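Long-range contacts in PmbA-related protein (Thermotoga maritima, PDB 1VL4), which probably acts as a metallopeptidase of the U62 (PmbA/TldD) family and may modulate DNA gyrase: residues P278-K283 against L346-G351; I282-Y287 against T305-L310. One frame throughout, in Å; residues are numbered along the deposited sequence.

Contact 1. Residues P278-K283 against L346-G351; sequences PAVSIK and LMLMPG
Ile282 and Leu348 face each other as an antiparallel non-hydrogen-bonded pair, and on their buried side the packing is close. CG2 of Ile282 presses against CD1 of Leu346 at 3.5 Å, tighter than usual for two carbons. CD1 of Leu348 touches both Ile282 CG1 and Val280 CG1, 3.7 Å from the latter, crossing Val280 at about a right angle. Phe251 backs Ile282 and Leu346, and Val422 adds to the cover of Leu348.

The partly exposed side, with Lys283 and Met347 and with Met349 reaching in, is looser. Met349, folded back by chi2 of -51° and chi3 of -70°, brings SD across the lysine's aliphatic stem, 3.6 Å from Lys283 CG. With an alanine in its place, CG and CD of Lys283 would probably lose this cover, though the amine is still tied to Glu306.

The backbone bond Met349 N to Ser281 O is nearly straight (173°) and follows the pair in which Lys283 and Met347 exchange N-H and C=O, each at 2.9 Å N to O. Beyond it a water accepts from Ser281 N, near Ala279 O and Met349 O. This is a short antiparallel ladder in a mixed sheet, with a water bridging the backbones beside it.

Contact 2. Residues I282-Y287 against T305-L310; sequences IKDLPY and TEKFVL
Lys283 turns at chi3 (85°), which lays its CE over the centre of the Phe308 ring, 3.8 Å from the centroid, and carries NZ on past the ring to Glu306. Glu306 reaches out to meet it, CG trans to the backbone N and the chain straight beyond (chi2 173°). NZ then binds OE2 of Glu306 at 2.7 Å on the anti side, somewhat out of the carboxylate plane, while keeping an off-centre cation-pi contact with Phe308. The lysine is thus held by both charge and ring face, and Arg114 takes the other oxygen of Glu306, so that carboxylate is probably well neutralised.

On the reverse face Asp284 and Lys307 run side by side. Lys307 NZ approaches Asp284 OD2 at 2.7 Å from above the carboxylate plane, and lies within bonding reach of O and OG1 of Thr305, whose hydroxyl bonds to Thr333 O. Asn335 bonds to both members of this pair, and Val344 N meets the other oxygen of the buried aspartate.

The backbones pair antiparallel, Asp284 and Lys307 exchanging N-H and C=O. At Ile282 a classic beta bulge shifts the register: its carbonyl O accepts from both Val309 N, at 2.7 Å, and Leu310 N, at 3.0 Å. There Ile282 and Leu310 lie side by side, pointing the same way, CD1 against CD2. At the other end Pro286 packs against the Thr305 backbone, CG to Thr305 C 3.5 Å.

Strand 282-285 lies between 307-311 and 345-348, with 314-315 flanking 307-311 on its far side, where Leu315 touches Val309 and Leu310.

In the fold
From the N terminus, the chain passes through the long six-stranded antiparallel sheet and enters the C-terminal region, where strand 282-285 is the common partner of both contacts. Contact 2 forms first: the chain leaves this strand, runs through a loop without helix or strand, and returns at 305-310 to close it. Contact 1 closes later, after strand 314-315, helix 322-328 and the short strands 336-337 and 340-341, when strand 345-348 arrives on the other edge of 282-285. The shorter closure of contact 2 thus falls within the longer span of contact 1. Together they set three adjacent strands of one mixed sheet, which 345-348 continues through 432-434.

Contact 1. Residues P278-K283 against L346-G351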
ATOM      1  N   PRO A 278       1.479  36.804   4.808  1.00 12.21           N
ATOM      2  CA  PRO A 278       0.528  37.506   3.967  1.00 15.47           C
ATOM      3  C   PRO A 278       0.611  37.214   2.482  1.00 16.99           C
ATOM      4  O   PRO A 278      -0.434  37.288   1.794  1.00 13.65           O
ATOM      5  CB  PRO A 278       0.840  38.960   4.218  1.00 14.21           C
ATOM      6  CG  PRO A 278       1.232  38.983   5.667  1.00 19.96           C
ATOM      7  CD  PRO A 278       2.050  37.685   5.831  1.00 14.95           C
ATOM      8  N   ALA A 279       1.820  36.876   2.004  1.00 14.41           N
ATOM      9  CA  ALA A 279       2.031  36.460   0.612  1.00 11.26           C
ATOM     10  C   ALA A 279       1.361  35.138   0.223  1.00 13.18           C
ATOM     11  O   ALA A 279       1.261  34.842  -0.956  1.00 15.04           O
ATOM     12  CB  ALA A 279       3.512  36.390   0.293  1.00 10.81           C
ATOM     13  N   VAL A 280       0.876  34.356   1.184  1.00 12.03           N
ATOM     14  CA  VAL A 280       0.487  32.991   0.925  1.00 11.52           C
ATOM     15  C   VAL A 280      -1.033  32.874   0.962  1.00 11.98           C
ATOM     16  O   VAL A 280      -1.624  33.151   1.995  1.00  7.20           O
ATOM     17  CB  VAL A 280       1.082  32.046   1.956  1.00 10.44           C
ATOM     18  CG1 VAL A 280       0.443  30.596   1.853  1.00 16.24           C
ATOM     19  CG2 VAL A 280       2.573  31.991   1.796  1.00 15.21           C
ATOM     20  N   SER A 281      -1.636  32.503  -0.181  1.00  9.30           N
ATOM     21  CA  SER A 281      -3.047  32.124  -0.238  1.00 10.29           C
ATOM     22  C   SER A 281      -3.119  30.723  -0.814  1.00  9.89           C
ATOM     23  O   SER A 281      -2.457  30.433  -1.814  1.00 10.11           O
ATOM     24  CB  SER A 281      -3.878  33.089  -1.102  1.00 10.28           C
ATOM     25  OG  SER A 281      -3.961  34.403  -0.538  1.00  9.79           O
ATOM     26  N   ILE A 282      -3.949  29.878  -0.191  1.00 11.53           N
ATOM     27  CA  ILE A 282      -4.137  28.533  -0.615  1.00 12.69           C
ATOM     28  C   ILE A 282      -5.651  28.311  -0.724  1.00 12.44           C
ATOM     29  O   ILE A 282      -6.418  28.571   0.255  1.00 10.53           O
ATOM     30  CB  ILE A 282      -3.533  27.522   0.391  1.00 15.30           C
ATOM     31  CG1 ILE A 282      -2.020  27.771   0.531  1.00 12.44           C
ATOM     32  CG2 ILE A 282      -3.763  26.112  -0.066  1.00 16.10           C
ATOM     33  CD1 ILE A 282      -1.345  26.911   1.616  1.00 17.87           C
ATOM     34  N   LYS A 283      -6.048  27.820  -1.902  1.00 12.73           N
ATOM     35  CA  LYS A 283      -7.437  27.571  -2.246  1.00 12.09           C
ATOM     36  C   LYS A 283      -7.674  26.084  -2.463  1.00 12.82           C
ATOM     37  O   LYS A 283      -6.780  25.296  -2.840  1.00 11.86           O
ATOM     38  CB  LYS A 283      -7.808  28.328  -3.540  1.00 12.48           C
ATOM     39  CG  LYS A 283      -7.711  29.849  -3.487  1.00 13.80           C
ATOM     40  CD  LYS A 283      -8.537  30.503  -4.605  1.00 17.18           C
ATOM     41  CE  LYS A 283     -10.000  30.706  -4.274  1.00 11.46           C
ATOM     42  NZ  LYS A 283     -10.682  31.311  -5.472  1.00 17.52           N
ATOM     43  N   LEU A 346      -5.634  21.288  -4.265  1.00 11.93           N
ATOM     44  CA  LEU A 346      -5.159  22.234  -3.267  1.00 12.55           C
ATOM     45  C   LEU A 346      -4.074  23.089  -3.918  1.00 13.18           C
ATOM     46  O   LEU A 346      -2.980  22.599  -4.122  1.00 12.67           O
ATOM     47  CB  LEU A 346      -4.599  21.523  -2.039  1.00 13.92           C
ATOM     48  CG  LEU A 346      -4.216  22.461  -0.867  1.00 13.79           C
ATOM     49  CD1 LEU A 346      -5.449  23.094  -0.282  1.00 21.41           C
ATOM     50  CD2 LEU A 346      -3.439  21.733   0.158  1.00 15.95           C
ATOM     51  N   MET A 347      -4.375  24.379  -4.125  1.00 11.78           N
ATOM     52  CA  MET A 347      -3.543  25.274  -4.897  1.00 11.10           C
ATOM     53  C   MET A 347      -2.969  26.422  -4.087  1.00 10.00           C
ATOM     54  O   MET A 347      -3.706  27.230  -3.545  1.00 11.25           O
ATOM     55  CB  MET A 347      -4.338  25.850  -6.069  1.00  9.79           C
ATOM     56  CG  MET A 347      -3.540  26.787  -6.944  1.00 13.69           C
ATOM     57  SD  MET A 347      -4.376  27.147  -8.459  1.00 20.00           S
ATOM     58  CE  MET A 347      -3.220  28.219  -9.277  1.00 28.73           C
ATOM     59  N   LEU A 348      -1.655  26.554  -4.130  1.00  9.24           N
ATOM     60  CA  LEU A 348      -0.995  27.776  -3.667  1.00 12.85           C
ATOM     61  C   LEU A 348      -1.020  28.776  -4.804  1.00 14.07           C
ATOM     62  O   LEU A 348      -0.558  28.487  -5.909  1.00 15.68           O
ATOM     63  CB  LEU A 348       0.460  27.510  -3.235  1.00 15.89           C
ATOM     64  CG  LEU A 348       1.240  28.804  -2.889  1.00 17.71           C
ATOM     65  CD1 LEU A 348       0.802  29.212  -1.551  1.00 21.45           C
ATOM     66  CD2 LEU A 348       2.713  28.605  -2.870  1.00 24.01           C
ATOM     67  N   MET A 349      -1.575  29.953  -4.526  1.00 11.01           N
ATOM     68  CA  MET A 349      -1.832  30.916  -5.526  1.00 12.48           C
ATOM     69  C   MET A 349      -0.524  31.599  -5.927  1.00 13.77           C
ATOM     70  O   MET A 349       0.224  32.022  -5.052  1.00 13.62           O
ATOM     71  CB  MET A 349      -2.848  31.915  -5.008  1.00 11.09           C
ATOM     72  CG  MET A 349      -4.221  31.326  -4.648  1.00 17.63           C
ATOM     73  SD  MET A 349      -5.020  30.280  -5.913  1.00 18.43           S
ATOM     74  CE  MET A 349      -5.434  31.432  -7.119  1.00 17.98           C
ATOM     75  N   PRO A 350      -0.254  31.737  -7.248  1.00 11.08           N
ATOM     76  CA  PRO A 350       1.002  32.344  -7.683  1.00 14.25           C
ATOM     77  C   PRO A 350       1.053  33.836  -7.460  1.00 15.37           C
ATOM     78  O   PRO A 350       0.002  34.489  -7.430  1.00 15.96           O
ATOM     79  CB  PRO A 350       1.040  32.056  -9.208  1.00 13.38           C
ATOM     80  CG  PRO A 350      -0.361  32.045  -9.612  1.00 18.22           C
ATOM     81  CD  PRO A 350      -1.087  31.388  -8.410  1.00 16.57           C
ATOM     82  N   GLY A 351       2.267  34.356  -7.327  1.00 14.13           N
ATOM     83  CA  GLY A 351       2.518  35.766  -7.427  1.00 17.12           C
ATOM     84  C   GLY A 351       3.058  36.051  -8.809  1.00 18.92           C
ATOM     85  O   GLY A 351       2.740  35.340  -9.742  1.00 16.42           O
TER
HETATM   86  O   HOH W   1      -0.009  32.743  -2.564  1.00  4.71           O

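Contact 2. Residues I282-Y287 against T305-L310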
ATOM      1  N   ILE A 282      -3.949  29.878  -0.191  1.00 11.53           N
ATOM      2  CA  ILE A 282      -4.137  28.533  -0.615  1.00 12.69           C
ATOM      3  C   ILE A 282      -5.651  28.311  -0.724  1.00 12.44           C
ATOM      4  O   ILE A 282      -6.418  28.571   0.255  1.00 10.53           O
ATOM      5  CB  ILE A 282      -3.533  27.522   0.391  1.00 15.30           C
ATOM      6  CG1 ILE A 282      -2.020  27.771   0.531  1.00 12.44           C
ATOM      7  CG2 ILE A 282      -3.763  26.112  -0.066  1.00 16.10           C
ATOM      8  CD1 ILE A 282      -1.345  26.911   1.616  1.00 17.87           C
ATOM      9  N   LYS A 283      -6.048  27.820  -1.902  1.00 12.73           N
ATOM     10  CA  LYS A 283      -7.437  27.571  -2.246  1.00 12.09           C
ATOM     11  C   LYS A 283      -7.674  26.084  -2.463  1.00 12.82           C
ATOM     12  O   LYS A 283      -6.780  25.296  -2.840  1.00 11.86           O
ATOM     13  CB  LYS A 283      -7.808  28.328  -3.540  1.00 12.48           C
ATOM     14  CG  LYS A 283      -7.711  29.849  -3.487  1.00 13.80           C
ATOM     15  CD  LYS A 283      -8.537  30.503  -4.605  1.00 17.18           C
ATOM     16  CE  LYS A 283     -10.000  30.706  -4.274  1.00 11.46           C
ATOM     17  NZ  LYS A 283     -10.682  31.311  -5.472  1.00 17.52           N
ATOM     18  N   ASP A 284      -8.923  25.700  -2.229  1.00 12.32           N
ATOM     19  CA  ASP A 284      -9.423  24.376  -2.664  1.00 13.79           C
ATOM     20  C   ASP A 284     -10.244  24.644  -3.902  1.00 12.32           C
ATOM     21  O   ASP A 284     -11.214  25.405  -3.850  1.00 11.98           O
ATOM     22  CB  ASP A 284     -10.266  23.722  -1.554  1.00 12.85           C
ATOM     23  CG  ASP A 284     -10.889  22.342  -1.995  1.00 24.79           C
ATOM     24  OD1 ASP A 284     -10.427  21.754  -2.995  1.00 17.51           O
ATOM     25  OD2 ASP A 284     -11.893  21.899  -1.394  1.00 24.20           O
ATOM     26  N   LEU A 285      -9.792  24.075  -5.024  1.00 13.89           N
ATOM     27  CA  LEU A 285     -10.432  24.295  -6.317  1.00 13.55           C
ATOM     28  C   LEU A 285     -11.120  23.009  -6.769  1.00 12.61           C
ATOM     29  O   LEU A 285     -10.494  21.959  -6.780  1.00 11.58           O
ATOM     30  CB  LEU A 285      -9.374  24.661  -7.360  1.00 19.37           C
ATOM     31  CG  LEU A 285      -9.169  26.076  -7.812  1.00 27.90           C
ATOM     32  CD1 LEU A 285      -9.095  27.120  -6.698  1.00 21.31           C
ATOM     33  CD2 LEU A 285      -7.958  26.086  -8.709  1.00 24.77           C
ATOM     34  N   PRO A 286     -12.415  23.077  -7.168  1.00 11.21           N
ATOM     35  CA  PRO A 286     -13.077  21.862  -7.741  1.00 14.94           C
ATOM     36  C   PRO A 286     -12.445  21.338  -9.039  1.00 14.06           C
ATOM     37  O   PRO A 286     -12.550  20.167  -9.365  1.00 13.86           O
ATOM     38  CB  PRO A 286     -14.501  22.350  -8.023  1.00 15.67           C
ATOM     39  CG  PRO A 286     -14.688  23.551  -7.081  1.00 14.02           C
ATOM     40  CD  PRO A 286     -13.349  24.205  -6.979  1.00 11.69           C
ATOM     41  N   TYR A 287     -11.882  22.249  -9.808  1.00 10.84           N
ATOM     42  CA  TYR A 287     -11.417  21.928 -11.127  1.00 11.73           C
ATOM     43  C   TYR A 287     -10.188  22.697 -11.533  1.00 15.01           C
ATOM     44  O   TYR A 287     -10.080  23.879 -11.276  1.00 13.08           O
ATOM     45  CB  TYR A 287     -12.512  22.152 -12.136  1.00 11.64           C
ATOM     46  CG  TYR A 287     -12.099  22.061 -13.577  1.00 10.31           C
ATOM     47  CD1 TYR A 287     -12.087  20.835 -14.276  1.00 11.90           C
ATOM     48  CD2 TYR A 287     -11.803  23.222 -14.277  1.00 18.58           C
ATOM     49  CE1 TYR A 287     -11.707  20.784 -15.627  1.00 18.29           C
ATOM     50  CE2 TYR A 287     -11.393  23.174 -15.594  1.00 18.74           C
ATOM     51  CZ  TYR A 287     -11.373  21.961 -16.268  1.00 20.86           C
ATOM     52  OH  TYR A 287     -11.056  22.016 -17.588  1.00 23.08           O
ATOM     53  N   THR A 305     -16.896  22.858  -3.917  1.00 15.15           N
ATOM     54  CA  THR A 305     -16.890  24.304  -3.826  1.00 11.76           C
ATOM     55  C   THR A 305     -15.455  24.835  -3.917  1.00  9.29           C
ATOM     56  O   THR A 305     -14.475  24.157  -3.560  1.00 12.05           O
ATOM     57  CB  THR A 305     -17.544  24.806  -2.496  1.00 14.69           C
ATOM     58  OG1 THR A 305     -16.798  24.356  -1.377  1.00 12.53           O
ATOM     59  CG2 THR A 305     -18.968  24.321  -2.361  1.00 15.81           C
ATOM     60  N   GLU A 306     -15.353  26.057  -4.419  1.00 11.58           N
ATOM     61  CA  GLU A 306     -14.108  26.831  -4.453  1.00 10.85           C
ATOM     62  C   GLU A 306     -14.050  27.797  -3.270  1.00 12.50           C
ATOM     63  O   GLU A 306     -14.974  28.603  -3.023  1.00  9.78           O
ATOM     64  CB  GLU A 306     -13.965  27.562  -5.761  1.00 13.60           C
ATOM     65  CG  GLU A 306     -12.684  28.451  -5.905  1.00 13.95           C
ATOM     66  CD  GLU A 306     -12.518  29.008  -7.304  1.00 15.48           C
ATOM     67  OE1 GLU A 306     -13.380  28.706  -8.169  1.00 15.19           O
ATOM     68  OE2 GLU A 306     -11.506  29.722  -7.528  1.00 12.09           O
ATOM     69  N   LYS A 307     -12.945  27.761  -2.552  1.00 11.01           N
ATOM     70  CA  LYS A 307     -12.802  28.664  -1.405  1.00 14.12           C
ATOM     71  C   LYS A 307     -11.348  28.828  -1.027  1.00 10.61           C
ATOM     72  O   LYS A 307     -10.539  27.977  -1.331  1.00 11.54           O
ATOM     73  CB  LYS A 307     -13.585  28.176  -0.179  1.00 13.80           C
ATOM     74  CG  LYS A 307     -13.127  26.857   0.350  1.00 11.18           C
ATOM     75  CD  LYS A 307     -13.642  25.695  -0.474  1.00 20.19           C
ATOM     76  CE  LYS A 307     -13.822  24.427   0.322  1.00 20.48           C
ATOM     77  NZ  LYS A 307     -14.113  23.324  -0.632  1.00 14.94           N
ATOM     78  N   PHE A 308     -11.059  29.900  -0.309  1.00  9.94           N
ATOM     79  CA  PHE A 308      -9.770  30.007   0.378  1.00 12.58           C
ATOM     80  C   PHE A 308      -9.715  29.158   1.654  1.00 12.12           C
ATOM     81  O   PHE A 308     -10.609  29.190   2.516  1.00 11.40           O
ATOM     82  CB  PHE A 308      -9.435  31.452   0.715  1.00 13.77           C
ATOM     83  CG  PHE A 308      -9.192  32.308  -0.494  1.00 10.79           C
ATOM     84  CD1 PHE A 308      -7.935  32.371  -1.077  1.00 14.20           C
ATOM     85  CD2 PHE A 308     -10.223  33.079  -1.017  1.00 15.80           C
ATOM     86  CE1 PHE A 308      -7.722  33.135  -2.148  1.00 15.91           C
ATOM     87  CE2 PHE A 308     -10.006  33.888  -2.109  1.00 18.69           C
ATOM     88  CZ  PHE A 308      -8.752  33.906  -2.684  1.00 19.44           C
ATOM     89  N   VAL A 309      -8.641  28.398   1.761  1.00 11.21           N
ATOM     90  CA  VAL A 309      -8.254  27.840   3.035  1.00 13.77           C
ATOM     91  C   VAL A 309      -7.375  28.864   3.794  1.00 14.27           C
ATOM     92  O   VAL A 309      -7.643  29.175   4.948  1.00 15.01           O
ATOM     93  CB  VAL A 309      -7.563  26.475   2.871  1.00 14.37           C
ATOM     94  CG1 VAL A 309      -7.245  25.879   4.262  1.00 10.44           C
ATOM     95  CG2 VAL A 309      -8.488  25.528   2.110  1.00 16.36           C
ATOM     96  N   LEU A 310      -6.365  29.393   3.112  1.00 12.02           N
ATOM     97  CA  LEU A 310      -5.612  30.533   3.579  1.00 15.06           C
ATOM     98  C   LEU A 310      -5.825  31.661   2.623  1.00 12.33           C
ATOM     99  O   LEU A 310      -5.676  31.510   1.408  1.00 12.94           O
ATOM    100  CB  LEU A 310      -4.121  30.189   3.634  1.00 13.09           C
ATOM    101  CG  LEU A 310      -3.439  29.721   4.915  1.00 25.01           C
ATOM    102  CD1 LEU A 310      -4.352  29.090   5.929  1.00 22.91           C
ATOM    103  CD2 LEU A 310      -2.264  28.778   4.541  1.00 21.74           C
TER